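Local coordinates for protein sulfate adenylyltransferase, adenylylsulfate kinase (Thiobacillus denitrificans, PDB 3CR8) that probably makes activated sulfate as a two-domain hexameric APS kinase, phosphorylating adenosine 5'-phosphosulfate with ATP, and lacks ATP sulfurylase activity, at residues H197-G202 / P237-S242. Numbering follows the deposited sequence.
Sequences HPQVGG and PPPEAS
A chi1 of -95° and a bend at chi2 (135°) carry the side chain of Gln199 across to Pro238 and Pro239, and a chi3 of 11°, which places OE1 nearly syn to CB, sets its amide over the junction between these two prolines. The side chains of Gln199 and Pro238 run past each other in opposite directions: CB of Gln199 meets CG of Pro238 at 3.9 Å, near the root of the glutamine, while further out OE1 of Gln199 approaches CA of Pro238 at 3.5 Å and CB of Pro238 at 3.6 Å. Pro239 is met differently: the side chains of Gln199 and Pro239 cross at about a right angle, with CD of Pro239 4.0 Å from NE2 of Gln199. The amide therefore touches carbon on this side, and no hydrogen bond joins the two segments; Arg249 of helix 244-256 touches both Gln199 and Pro239. Two residues further along the 197-202 segment, the backbones themselves come together, CA of Gly201 standing 4.6 Å from CA of Pro237. A glycine has no side chain to hold the chains apart here, and Gly201 also makes a backbone hydrogen bond with Ala236, just ahead of the prolines. CB of Pro237 points away from the 197-202 segment, and its side chain touches Trp39 and Cys43 of helix 39-50. Two loops thus meet through van der Waals contact at a run of prolines, within the ATP-sulfurylase family region. Each follows a strand of the same parallel sheet, 193-196 and 229-231, which are neighbours in it, and each leads into a helix, 210-220 and 244-256. Such adjoining strand-to-helix loops at the C-terminal edge of a parallel sheet are characteristic of the Rossmann-like alpha/beta fold of the HUP superfamily.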
loop_
_atom_site.group_PDB
_atom_site.type_symbol
_atom_site.label_atom_id
_atom_site.label_comp_id
_atom_site.label_asym_id
_atom_site.label_seq_id
_atom_site.Cartn_x
_atom_site.Cartn_y
_atom_site.Cartn_z
ATOM N N HIS A 197 30.290 -1.794 -18.195
ATOM C CA HIS A 197 30.840 -1.185 -19.408
ATOM C C HIS A 197 30.039 -1.632 -20.612
ATOM O O HIS A 197 30.549 -2.348 -21.442
ATOM C CB HIS A 197 32.300 -1.646 -19.543
ATOM C CG HIS A 197 33.235 -0.616 -20.098
ATOM N ND1 HIS A 197 32.956 0.731 -20.104
ATOM C CD2 HIS A 197 34.478 -0.745 -20.628
ATOM C CE1 HIS A 197 33.973 1.391 -20.634
ATOM N NE2 HIS A 197 34.908 0.520 -20.958
ATOM N N PRO A 198 28.765 -1.227 -20.715
ATOM C CA PRO A 198 27.896 -1.735 -21.795
ATOM C C PRO A 198 28.301 -1.255 -23.198
ATOM O O PRO A 198 28.513 -0.047 -23.396
ATOM C CB PRO A 198 26.519 -1.148 -21.456
ATOM C CG PRO A 198 26.628 -0.586 -20.099
ATOM C CD PRO A 198 28.068 -0.242 -19.876
ATOM N N GLN A 199 28.381 -2.177 -24.160
ATOM C CA GLN A 199 28.660 -1.784 -25.538
ATOM C C GLN A 199 27.572 -0.860 -26.105
ATOM O O GLN A 199 26.379 -1.144 -26.019
ATOM C CB GLN A 199 28.903 -3.007 -26.409
ATOM C CG GLN A 199 30.366 -3.328 -26.536
ATOM C CD GLN A 199 30.663 -4.803 -26.362
ATOM O OE1 GLN A 199 29.752 -5.639 -26.346
ATOM N NE2 GLN A 199 31.948 -5.133 -26.226
ATOM N N VAL A 200 27.981 0.266 -26.670
ATOM C CA VAL A 200 26.999 1.295 -26.949
ATOM C C VAL A 200 26.937 1.868 -28.385
ATOM O O VAL A 200 26.189 2.811 -28.670
ATOM C CB VAL A 200 27.211 2.489 -26.011
ATOM C CG1 VAL A 200 27.057 3.810 -26.749
ATOM C CG2 VAL A 200 26.262 2.394 -24.839
ATOM N N GLY A 201 27.683 1.272 -29.300
ATOM C CA GLY A 201 27.760 1.780 -30.654
ATOM C C GLY A 201 26.565 1.621 -31.567
ATOM O O GLY A 201 26.108 0.522 -31.838
ATOM N N GLY A 202 26.071 2.734 -32.083
ATOM C CA GLY A 202 24.937 2.725 -32.977
ATOM C C GLY A 202 24.805 4.090 -33.589
ATOM O O GLY A 202 25.684 4.873 -33.408
ATOM N N PRO A 237 30.527 -1.558 -31.564
ATOM C CA PRO A 237 29.345 -2.420 -31.651
ATOM C C PRO A 237 29.807 -3.612 -30.818
ATOM O O PRO A 237 31.025 -3.803 -30.686
ATOM C CB PRO A 237 29.260 -2.821 -33.135
ATOM C CG PRO A 237 30.465 -2.097 -33.842
ATOM C CD PRO A 237 31.361 -1.585 -32.754
ATOM N N PRO A 238 28.871 -4.380 -30.234
ATOM C CA PRO A 238 29.276 -5.713 -29.772
ATOM C C PRO A 238 29.893 -6.504 -30.944
ATOM O O PRO A 238 29.437 -6.382 -32.089
ATOM C CB PRO A 238 27.954 -6.351 -29.336
ATOM C CG PRO A 238 27.069 -5.201 -28.992
ATOM C CD PRO A 238 27.483 -4.047 -29.867
ATOM N N PRO A 239 30.944 -7.289 -30.676
ATOM C CA PRO A 239 31.582 -8.017 -31.773
ATOM C C PRO A 239 30.793 -9.288 -32.004
ATOM O O PRO A 239 29.797 -9.498 -31.300
ATOM C CB PRO A 239 32.959 -8.388 -31.197
ATOM C CG PRO A 239 32.987 -7.874 -29.773
ATOM C CD PRO A 239 31.567 -7.601 -29.386
ATOM N N GLU A 240 31.199 -10.129 -32.950
ATOM C CA GLU A 240 30.595 -11.462 -32.984
ATOM C C GLU A 240 31.497 -12.555 -32.362
ATOM O O GLU A 240 32.701 -12.632 -32.641
ATOM C CB GLU A 240 29.904 -11.807 -34.321
ATOM C CG GLU A 240 28.337 -11.623 -34.262
ATOM C CD GLU A 240 27.656 -12.144 -32.955
ATOM O OE1 GLU A 240 27.590 -11.394 -31.954
ATOM O OE2 GLU A 240 27.142 -13.286 -32.931
ATOM N N ALA A 241 30.879 -13.307 -31.409
ATOM C CA ALA A 241 31.575 -14.185 -30.434
ATOM C C ALA A 241 32.618 -15.098 -31.067
ATOM O O ALA A 241 32.324 -15.898 -31.950
ATOM C CB ALA A 241 30.570 -15.016 -29.534
ATOM N N SER A 242 33.854 -14.884 -30.660
ATOM C CA SER A 242 34.991 -15.590 -31.189
ATOM C C SER A 242 36.029 -15.532 -30.120
ATOM O O SER A 242 35.745 -15.102 -29.034
ATOM C CB SER A 242 35.526 -14.907 -32.422
ATOM O OG SER A 242 36.892 -15.210 -32.557
#